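Local coordinates for protein beta-phosphoglucomutase (Clostridium difficile, PDB 4GIB) that probably interconverts beta-D-glucose 1-phosphate and beta-D-glucose 6-phosphate, as a magnesium-dependent phosphomutase of the HAD-like superfamily, at residues F89-E92 with E93-R96; Y104-S107 with L108-I112; N215-N218 with L219-A222. All blocks are in the same frame, centred on the assembly; numbering follows the deposited sequence. Where two conformers were deposited one is given.

Interaction 1: F89-E92 with E93-R96; sequences FSEE and EKVR
K94 reaches back along the first turn of its helix to the carboxylate of E91 and the backbone carbonyl of F89. Its methylene chain, nearly straight until it bends at the last torsion (chi4 82°), crosses beside the CB of F89, with K94 CG 4.0 Å from F89 CB. The bend turns the ammonium group to E91, whose OE2 takes a salt bridge of 2.6 Å from K94 NZ, met from above the carboxylate plane. The same K94 NZ donates to F89 O at 3.1 Å, again from above the plane of the carbonyl. The stem of K94 is the close-packed part, lying on M73, L76 and L80 of helix 72-82, and F89 also rests on L80; the E91 carboxylate lies at the surface. A lysine suits the place because its long aliphatic stem can be buried while its charged end meets oxygens. The F89 ring touches E93 at its edge, CD2 lying 4.0 Å from E93 CG.

The other side is loose. R96 was modelled in two conformers; in one of them R96 NH2 lies 3.1 Å from E93 OE2, and a further salt bridge to E100 is equally tentative. Between the two sides S90 caps the helix start. Its OG, set between backbone N and carbonyl carbon (chi1 61°), accepts from E93 N at 3.2 Å with an N-H...O angle of 160°, while K94 N donates to S90 O at 2.9 Å. A serine whose hydroxyl receives the amide three residues on is the classic N-cap, here opening helix 91-109.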
ATOM      1  N   PHE A  89     -11.279  -7.920  24.495  1.00 36.53           N
ATOM      2  CA  PHE A  89     -12.497  -7.462  23.839  1.00 34.22           C
ATOM      3  C   PHE A  89     -13.074  -8.539  22.940  1.00 31.78           C
ATOM      4  O   PHE A  89     -12.325  -9.302  22.341  1.00 32.55           O
ATOM      5  CB  PHE A  89     -12.192  -6.272  22.921  1.00 33.15           C
ATOM      6  CG  PHE A  89     -11.630  -5.077  23.623  1.00 35.21           C
ATOM      7  CD1 PHE A  89     -10.277  -4.986  23.876  1.00 39.08           C
ATOM      8  CD2 PHE A  89     -12.447  -4.019  23.975  1.00 37.31           C
ATOM      9  CE1 PHE A  89      -9.749  -3.883  24.506  1.00 44.12           C
ATOM     10  CE2 PHE A  89     -11.931  -2.910  24.597  1.00 41.19           C
ATOM     11  CZ  PHE A  89     -10.575  -2.840  24.870  1.00 46.00           C
ATOM     12  N   SER A  90     -14.402  -8.578  22.820  1.00 30.37           N
ATOM     13  CA  SER A  90     -15.061  -9.493  21.895  1.00 28.72           C
ATOM     14  C   SER A  90     -14.870  -8.896  20.515  1.00 28.07           C
ATOM     15  O   SER A  90     -14.610  -7.704  20.387  1.00 27.31           O
ATOM     16  CB  SER A  90     -16.562  -9.625  22.201  1.00 30.37           C
ATOM     17  OG  SER A  90     -17.242  -8.383  22.078  1.00 29.68           O
ATOM     18  N   GLU A  91     -15.000  -9.707  19.475  1.00 29.12           N
ATOM     19  CA  GLU A  91     -14.836  -9.194  18.128  1.00 28.21           C
ATOM     20  C   GLU A  91     -15.984  -8.230  17.815  1.00 28.99           C
ATOM     21  O   GLU A  91     -15.775  -7.248  17.105  1.00 28.43           O
ATOM     22  CB  GLU A  91     -14.696 -10.334  17.115  1.00 30.43           C
ATOM     23  CG  GLU A  91     -13.476 -11.259  17.401  1.00 30.73           C
ATOM     24  CD  GLU A  91     -12.121 -10.529  17.357  1.00 31.07           C
ATOM     25  OE1 GLU A  91     -11.904  -9.686  16.463  1.00 37.20           O
ATOM     26  OE2 GLU A  91     -11.252 -10.819  18.200  1.00 28.63           O
ATOM     27  N   GLU A  92     -17.183  -8.475  18.356  1.00 29.76           N
ATOM     28  CA  GLU A  92     -18.284  -7.508  18.158  1.00 31.35           C
ATOM     29  C   GLU A  92     -17.842  -6.132  18.602  1.00 28.30           C
ATOM     30  O   GLU A  92     -18.059  -5.145  17.925  1.00 28.34           O
ATOM     31  CB  GLU A  92     -19.527  -7.820  19.000  1.00 32.26           C
ATOM     32  CG  GLU A  92     -20.562  -8.697  18.372  1.00 39.92           C
ATOM     33  CD  GLU A  92     -21.941  -8.453  18.988  1.00 44.85           C
ATOM     34  OE1 GLU A  92     -22.312  -7.273  19.186  1.00 48.09           O
ATOM     35  OE2 GLU A  92     -22.666  -9.432  19.248  1.00 52.17           O
ATOM     36  N   GLU A  93     -17.281  -6.075  19.800  1.00 27.34           N
ATOM     37  CA  GLU A  93     -16.848  -4.812  20.352  1.00 27.02           C
ATOM     38  C   GLU A  93     -15.718  -4.259  19.484  1.00 23.13           C
ATOM     39  O   GLU A  93     -15.661  -3.078  19.248  1.00 22.75           O
ATOM     40  CB  GLU A  93     -16.452  -4.965  21.829  1.00 28.19           C
ATOM     41  CG  GLU A  93     -16.193  -3.639  22.538  1.00 34.68           C
ATOM     42  CD  GLU A  93     -17.414  -2.698  22.572  1.00 39.39           C
ATOM     43  OE1 GLU A  93     -18.561  -3.167  22.357  1.00 36.73           O
ATOM     44  OE2 GLU A  93     -17.214  -1.487  22.840  1.00 38.84           O
ATOM     45  N   LYS A  94     -14.835  -5.119  18.994  1.00 21.74           N
ATOM     46  CA  LYS A  94     -13.807  -4.661  18.087  1.00 22.54           C
ATOM     47  C   LYS A  94     -14.465  -4.112  16.782  1.00 20.46           C
ATOM     48  O   LYS A  94     -14.016  -3.108  16.240  1.00 16.07           O
ATOM     49  CB  LYS A  94     -12.808  -5.764  17.759  1.00 22.76           C
ATOM     50  CG  LYS A  94     -12.113  -6.368  18.937  1.00 26.65           C
ATOM     51  CD  LYS A  94     -10.779  -6.934  18.510  1.00 28.40           C
ATOM     52  CE  LYS A  94     -10.028  -7.584  19.629  1.00 27.45           C
ATOM     53  NZ  LYS A  94     -10.487  -8.964  19.857  1.00 31.94           N
ATOM     54  N   VAL A  95     -15.512  -4.786  16.293  1.00 21.16           N
ATOM     55  CA  VAL A  95     -16.267  -4.330  15.109  1.00 21.22           C
ATOM     56  C   VAL A  95     -16.817  -2.908  15.355  1.00 23.47           C
ATOM     57  O   VAL A  95     -16.741  -2.040  14.481  1.00 22.70           O
ATOM     58  CB  VAL A  95     -17.440  -5.316  14.740  1.00 25.58           C
ATOM     59  CG1 VAL A  95     -18.482  -4.646  13.823  1.00 21.80           C
ATOM     60  CG2 VAL A  95     -16.888  -6.650  14.112  1.00 21.32           C
ATOM     61  N   ARG A  96     -17.339  -2.662  16.555  0.60 24.37           N
ATOM     62  CA  ARG A  96     -17.881  -1.340  16.876  0.60 26.02           C
ATOM     63  C   ARG A  96     -16.778  -0.291  16.863  0.60 24.34           C
ATOM     64  O   ARG A  96     -16.943   0.815  16.327  0.60 23.81           O
ATOM     65  CB  ARG A  96     -18.496  -1.322  18.264  0.60 28.66           C
ATOM     66  CG  ARG A  96     -19.465  -0.169  18.484  0.60 34.58           C
ATOM     67  CD  ARG A  96     -19.272   0.450  19.858  0.60 42.05           C
ATOM     68  NE  ARG A  96     -18.194   1.449  19.825  0.60 43.74           N
ATOM     69  CZ  ARG A  96     -17.556   1.929  20.889  0.60 45.59           C
ATOM     70  NH1 ARG A  96     -16.609   2.845  20.725  0.60 48.15           N
ATOM     71  NH2 ARG A  96     -17.835   1.487  22.108  0.60 47.26           N
TER

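Interaction 2: Y104-S107 with L108-I112; sequences YYVS and LIDEI
Y105 and I109 meet one turn apart on the buried side of the helix end. I109 lays its CG2 over one face of the tyrosine ring, 3.4 Å from Y105 CZ, and its CD1 comes equally near Y105 CE2. The chi1 of 59° wedges I109 CG1 between its own N and carbonyl carbon, directing CG2 onto the ring. A branched aliphatic residue suits this place, for it offers two methyl groups to one aromatic surface; the Y105 ring also stacks with that of H44. Y105 lies near a bound phosphate, probably from the crystallisation liquor, and near K101, while V106 touches N143; both are predicted substrate binders, so this face probably borders the substrate pocket.

Beneath the side chains, the backbone supplies the polar bonds. I109 N donates to Y105 O at 3.0 Å with an N-H...O angle of 164°, and L108 N reaches Y104 O at 3.2 Å, with a weak second bond to Y105 O. One residue later the bonding slackens: D110 N makes only a weak bond to V106 O, at 133°. The carboxylate of D110 runs alongside V106, its OD1 3.7 Å from V106 CG1 and satisfied by ND2 of N146. That D110 OD1 is modelled 2.7 Å from V106 O, two acceptors without a hydrogen bond, is doubtful in detail. On the outer side, S107 O accepts from a water 2.6 Å away, which also donates to E111 OE2. The type I turn from I109 to I112 closes with I112 N bonded to I109 O.

V106 O is thus met by a weak amide bond and S107 O by water, while D110 with N146 and I109 with V147 join the helical cap domain to helix 144-151 by polar and apolar contacts.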
ATOM      1  N   TYR A 104     -14.460   8.103  11.055  1.00 23.07           N
ATOM      2  CA  TYR A 104     -13.598   9.250  11.263  1.00 24.37           C
ATOM      3  C   TYR A 104     -12.530   9.326  10.165  1.00 22.75           C
ATOM      4  O   TYR A 104     -12.270  10.403   9.656  1.00 24.37           O
ATOM      5  CB  TYR A 104     -13.004   9.247  12.680  1.00 26.13           C
ATOM      6  CG  TYR A 104     -12.259  10.518  13.008  1.00 28.80           C
ATOM      7  CD1 TYR A 104     -12.870  11.753  12.867  1.00 32.71           C
ATOM      8  CD2 TYR A 104     -10.949  10.486  13.467  1.00 32.81           C
ATOM      9  CE1 TYR A 104     -12.196  12.925  13.155  1.00 37.53           C
ATOM     10  CE2 TYR A 104     -10.259  11.663  13.763  1.00 35.87           C
ATOM     11  CZ  TYR A 104     -10.893  12.874  13.607  1.00 35.39           C
ATOM     12  OH  TYR A 104     -10.237  14.037  13.900  1.00 43.15           O
ATOM     13  N   TYR A 105     -11.963   8.186   9.768  1.00 21.72           N
ATOM     14  CA  TYR A 105     -10.961   8.156   8.699  1.00 21.51           C
ATOM     15  C   TYR A 105     -11.577   8.632   7.361  1.00 23.43           C
ATOM     16  O   TYR A 105     -10.988   9.464   6.652  1.00 24.18           O
ATOM     17  CB  TYR A 105     -10.345   6.752   8.555  1.00 21.29           C
ATOM     18  CG  TYR A 105      -9.423   6.623   7.364  1.00 20.72           C
ATOM     19  CD1 TYR A 105      -8.160   7.216   7.371  1.00 17.21           C
ATOM     20  CD2 TYR A 105      -9.812   5.912   6.220  1.00 17.31           C
ATOM     21  CE1 TYR A 105      -7.318   7.131   6.259  1.00 19.74           C
ATOM     22  CE2 TYR A 105      -8.975   5.802   5.124  1.00 19.25           C
ATOM     23  CZ  TYR A 105      -7.728   6.420   5.142  1.00 21.22           C
ATOM     24  OH  TYR A 105      -6.887   6.326   4.054  1.00 20.74           O
ATOM     25  N   VAL A 106     -12.770   8.127   7.052  1.00 22.96           N
ATOM     26  CA  VAL A 106     -13.487   8.471   5.816  1.00 23.50           C
ATOM     27  C   VAL A 106     -13.782   9.970   5.742  1.00 25.36           C
ATOM     28  O   VAL A 106     -13.769  10.575   4.674  1.00 25.55           O
ATOM     29  CB  VAL A 106     -14.783   7.628   5.704  1.00 26.45           C
ATOM     30  CG1 VAL A 106     -15.788   8.210   4.653  1.00 26.00           C
ATOM     31  CG2 VAL A 106     -14.415   6.177   5.407  1.00 19.25           C
ATOM     32  N   SER A 107     -14.023  10.568   6.894  1.00 25.09           N
ATOM     33  CA  SER A 107     -14.286  11.980   6.966  1.00 24.96           C
ATOM     34  C   SER A 107     -13.030  12.772   6.624  1.00 21.80           C
ATOM     35  O   SER A 107     -13.098  13.829   6.025  1.00 22.21           O
ATOM     36  CB  SER A 107     -14.771  12.332   8.368  1.00 26.40           C
ATOM     37  OG  SER A 107     -14.966  13.715   8.468  1.00 31.09           O
ATOM     38  N   LEU A 108     -11.878  12.264   7.022  1.00 22.35           N
ATOM     39  CA  LEU A 108     -10.611  12.947   6.723  1.00 20.95           C
ATOM     40  C   LEU A 108     -10.244  12.820   5.264  1.00 20.60           C
ATOM     41  O   LEU A 108      -9.910  13.808   4.637  1.00 23.29           O
ATOM     42  CB  LEU A 108      -9.478  12.407   7.592  1.00 20.88           C
ATOM     43  CG  LEU A 108      -9.646  12.634   9.102  1.00 22.59           C
ATOM     44  CD1 LEU A 108      -8.537  11.936   9.851  1.00 22.49           C
ATOM     45  CD2 LEU A 108      -9.678  14.125   9.435  1.00 20.92           C
ATOM     46  N   ILE A 109     -10.333  11.617   4.702  1.00 21.77           N
ATOM     47  CA  ILE A 109      -9.927  11.420   3.290  1.00 23.73           C
ATOM     48  C   ILE A 109     -10.893  11.988   2.267  1.00 25.28           C
ATOM     49  O   ILE A 109     -10.536  12.129   1.099  1.00 25.96           O
ATOM     50  CB  ILE A 109      -9.634   9.948   2.935  1.00 24.43           C
ATOM     51  CG1 ILE A 109     -10.859   9.067   3.178  1.00 23.93           C
ATOM     52  CG2 ILE A 109      -8.422   9.460   3.723  1.00 24.67           C
ATOM     53  CD1 ILE A 109     -10.652   7.638   2.780  1.00 28.54           C
ATOM     54  N   ASP A 110     -12.109  12.314   2.683  1.00 26.28           N
ATOM     55  CA  ASP A 110     -13.047  12.907   1.758  1.00 28.95           C
ATOM     56  C   ASP A 110     -12.598  14.312   1.296  1.00 27.99           C
ATOM     57  O   ASP A 110     -13.163  14.851   0.355  1.00 27.21           O
ATOM     58  CB  ASP A 110     -14.479  12.859   2.302  1.00 32.02           C
ATOM     59  CG  ASP A 110     -15.093  11.424   2.224  1.00 39.68           C
ATOM     60  OD1 ASP A 110     -14.333  10.431   2.036  1.00 42.31           O
ATOM     61  OD2 ASP A 110     -16.334  11.288   2.351  1.00 49.52           O
ATOM     62  N   GLU A 111     -11.541  14.860   1.909  1.00 25.87           N
ATOM     63  CA  GLU A 111     -10.984  16.158   1.486  1.00 26.74           C
ATOM     64  C   GLU A 111      -9.778  16.018   0.535  1.00 26.64           C
ATOM     65  O   GLU A 111      -9.138  17.005   0.189  1.00 27.30           O
ATOM     66  CB  GLU A 111     -10.588  17.005   2.703  1.00 26.42           C
ATOM     67  CG  GLU A 111     -11.728  17.207   3.699  1.00 30.63           C
ATOM     68  CD  GLU A 111     -13.006  17.691   3.034  1.00 33.71           C
ATOM     69  OE1 GLU A 111     -12.920  18.504   2.095  1.00 35.52           O
ATOM     70  OE2 GLU A 111     -14.094  17.261   3.457  1.00 37.37           O
ATOM     71  N   ILE A 112      -9.458  14.802   0.129  1.00 26.32           N
ATOM     72  CA  ILE A 112      -8.357  14.581  -0.810  1.00 27.51           C
ATOM     73  C   ILE A 112      -8.804  14.970  -2.234  1.00 26.93           C
ATOM     74  O   ILE A 112      -9.970  14.782  -2.591  1.00 26.40           O
ATOM     75  CB  ILE A 112      -7.877  13.103  -0.751  1.00 27.44           C
ATOM     76  CG1 ILE A 112      -7.350  12.775   0.664  1.00 29.21           C
ATOM     77  CG2 ILE A 112      -6.795  12.855  -1.757  1.00 32.39           C
ATOM     78  CD1 ILE A 112      -6.949  11.300   0.874  1.00 29.83           C
TER
HETATM   79  O   HOH W   1     -14.414  16.057   5.724  1.00 29.87           O

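Interaction 3: N215-N218 with L219-A222; sequences NYEN and LKKA
The loop between strands 209-213 and 224-226, the last two of the parallel sheet, starts with a helix-like turn that lacks regular helical bonding, and this contact belongs to it. N215 precedes the turn, and its OD1 accepts a weak bond from E217 N. Residues 216 to 218 have helical backbone angles, but the amide of L219 is shared weakly between N215 O and Y216 O, each 3.2 Å from L219 N.

Side chains tie the turn from outside. The E217 and K220 chains project together from it, and K220 NZ meets E217 OE2 at 2.6 Å, on the anti side and 34° out of the carboxylate plane. Bends at chi3 and chi4 (-56° and -68°) fold the lysine back, so that K220 NZ also reaches E217 O, in the carbonyl plane on a lone pair, at 3.3 Å. Its CG passes 3.8 Å from Y216 CE2, the lysine stem running roughly perpendicular to the tyrosine side chain. L219 faces the other way, into I200 of helix 197-205, a place suited to a branched apolar residue; its CG lies 3.2 Å from N215 O. A water donates to N218 O and accepts from K221 N, and a type I turn from L219 to A222, closed by A222 N bonded to L219 O, leads on toward strand 224-226.

Weak backbone bonds are therefore supplemented by a salt bridge reinforced by a hydrogen bond to the carbonyl of the same glutamate.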
ATOM      1  N   ASN A 215      13.663   5.861   2.579  1.00 33.33           N
ATOM      2  CA  ASN A 215      14.923   5.564   3.247  1.00 35.63           C
ATOM      3  C   ASN A 215      15.542   4.272   2.733  1.00 35.19           C
ATOM      4  O   ASN A 215      14.871   3.235   2.659  1.00 32.37           O
ATOM      5  CB  ASN A 215      14.679   5.440   4.759  1.00 38.19           C
ATOM      6  CG  ASN A 215      15.916   4.993   5.520  1.00 42.49           C
ATOM      7  OD1 ASN A 215      17.047   5.270   5.116  1.00 51.40           O
ATOM      8  ND2 ASN A 215      15.703   4.308   6.640  1.00 45.37           N
ATOM      9  N   TYR A 216      16.829   4.327   2.406  1.00 35.59           N
ATOM     10  CA  TYR A 216      17.503   3.159   1.880  1.00 36.74           C
ATOM     11  C   TYR A 216      17.688   2.063   2.910  1.00 37.50           C
ATOM     12  O   TYR A 216      17.520   0.887   2.598  1.00 35.64           O
ATOM     13  CB  TYR A 216      18.869   3.511   1.309  1.00 37.85           C
ATOM     14  CG  TYR A 216      19.637   2.276   0.916  1.00 39.47           C
ATOM     15  CD1 TYR A 216      19.500   1.733  -0.349  1.00 40.82           C
ATOM     16  CD2 TYR A 216      20.476   1.632   1.821  1.00 42.20           C
ATOM     17  CE1 TYR A 216      20.183   0.596  -0.716  1.00 39.74           C
ATOM     18  CE2 TYR A 216      21.162   0.487   1.463  1.00 41.86           C
ATOM     19  CZ  TYR A 216      21.010  -0.027   0.187  1.00 41.25           C
ATOM     20  OH  TYR A 216      21.682  -1.166  -0.202  1.00 41.28           O
ATOM     21  N   GLU A 217      18.046   2.447   4.128  1.00 40.83           N
ATOM     22  CA  GLU A 217      18.317   1.469   5.168  1.00 43.12           C
ATOM     23  C   GLU A 217      17.078   0.656   5.522  1.00 41.69           C
ATOM     24  O   GLU A 217      17.173  -0.544   5.763  1.00 43.47           O
ATOM     25  CB  GLU A 217      18.887   2.143   6.415  1.00 46.38           C
ATOM     26  CG  GLU A 217      19.537   1.159   7.399  1.00 52.40           C
ATOM     27  CD  GLU A 217      20.736   0.421   6.792  1.00 56.24           C
ATOM     28  OE1 GLU A 217      21.589   1.075   6.147  1.00 56.81           O
ATOM     29  OE2 GLU A 217      20.828  -0.812   6.978  1.00 58.03           O
ATOM     30  N   ASN A 218      15.918   1.300   5.529  1.00 40.49           N
ATOM     31  CA  ASN A 218      14.686   0.621   5.871  1.00 39.06           C
ATOM     32  C   ASN A 218      14.155  -0.190   4.697  1.00 36.09           C
ATOM     33  O   ASN A 218      13.392  -1.137   4.892  1.00 35.25           O
ATOM     34  CB  ASN A 218      13.612   1.619   6.288  1.00 40.20           C
ATOM     35  CG  ASN A 218      12.425   0.943   6.966  1.00 43.34           C
ATOM     36  OD1 ASN A 218      11.346   0.818   6.385  1.00 47.15           O
ATOM     37  ND2 ASN A 218      12.641   0.461   8.188  1.00 48.15           N
ATOM     38  N   LEU A 219      14.550   0.186   3.481  1.00 32.54           N
ATOM     39  CA  LEU A 219      14.076  -0.504   2.287  1.00 30.90           C
ATOM     40  C   LEU A 219      15.190  -1.316   1.597  1.00 30.50           C
ATOM     41  O   LEU A 219      15.106  -1.600   0.408  1.00 26.44           O
ATOM     42  CB  LEU A 219      13.454   0.512   1.319  1.00 29.33           C
ATOM     43  CG  LEU A 219      12.333   1.381   1.916  1.00 30.43           C
ATOM     44  CD1 LEU A 219      11.956   2.500   0.953  1.00 28.68           C
ATOM     45  CD2 LEU A 219      11.093   0.547   2.317  1.00 26.63           C
ATOM     46  N   LYS A 220      16.200  -1.719   2.372  1.00 32.68           N
ATOM     47  CA  LYS A 220      17.343  -2.497   1.861  1.00 34.36           C
ATOM     48  C   LYS A 220      17.045  -3.763   1.054  1.00 32.89           C
ATOM     49  O   LYS A 220      17.871  -4.177   0.246  1.00 34.01           O
ATOM     50  CB  LYS A 220      18.261  -2.940   3.005  1.00 37.30           C
ATOM     51  CG  LYS A 220      19.164  -1.891   3.568  1.00 40.64           C
ATOM     52  CD  LYS A 220      20.352  -2.553   4.284  1.00 49.36           C
ATOM     53  CE  LYS A 220      19.958  -3.542   5.388  1.00 52.55           C
ATOM     54  NZ  LYS A 220      19.331  -2.883   6.561  1.00 57.77           N
ATOM     55  N   LYS A 221      15.910  -4.405   1.298  1.00 30.74           N
ATOM     56  CA  LYS A 221      15.594  -5.650   0.600  1.00 30.69           C
ATOM     57  C   LYS A 221      14.945  -5.450  -0.766  1.00 27.90           C
ATOM     58  O   LYS A 221      14.677  -6.399  -1.477  1.00 27.25           O
ATOM     59  CB  LYS A 221      14.769  -6.556   1.516  1.00 33.14           C
ATOM     60  CG  LYS A 221      15.613  -6.983   2.740  1.00 36.71           C
ATOM     61  CD  LYS A 221      14.858  -7.780   3.782  1.00 41.27           C
ATOM     62  CE  LYS A 221      15.818  -8.192   4.907  1.00 43.29           C
ATOM     63  NZ  LYS A 221      15.151  -8.978   5.980  1.00 47.39           N
ATOM     64  N   ALA A 222      14.736  -4.202  -1.148  1.00 26.89           N
ATOM     65  CA  ALA A 222      14.159  -3.891  -2.428  1.00 25.49           C
ATOM     66  C   ALA A 222      15.189  -4.146  -3.526  1.00 25.85           C
ATOM     67  O   ALA A 222      16.383  -4.041  -3.304  1.00 28.96           O
ATOM     68  CB  ALA A 222      13.681  -2.450  -2.445  1.00 24.13           C
TER
HETATM   69  O   HOH W   2      14.174  -3.591   3.282  1.00 32.56           O

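In the fold
The three contacts follow one another along the chain. Interactions 1 and 2 occupy the two ends of helix 91-109, their centres about 23 Å apart: the first sits at its N-terminal start against helix 72-82, the second near its C-terminal end, between helices 41-53 and 144-151. Interaction 3 lies in the loop joining the neighbouring strands 209-213 and 224-226 at one edge of the six-stranded parallel sheet, about 36 Å from interaction 1 and 30 Å from interaction 2, centre to centre. One long helix of the cap is thus bounded by two of them, while the third belongs to the Rossmann-like core, on the opposite side of the chain's centre from interaction 2.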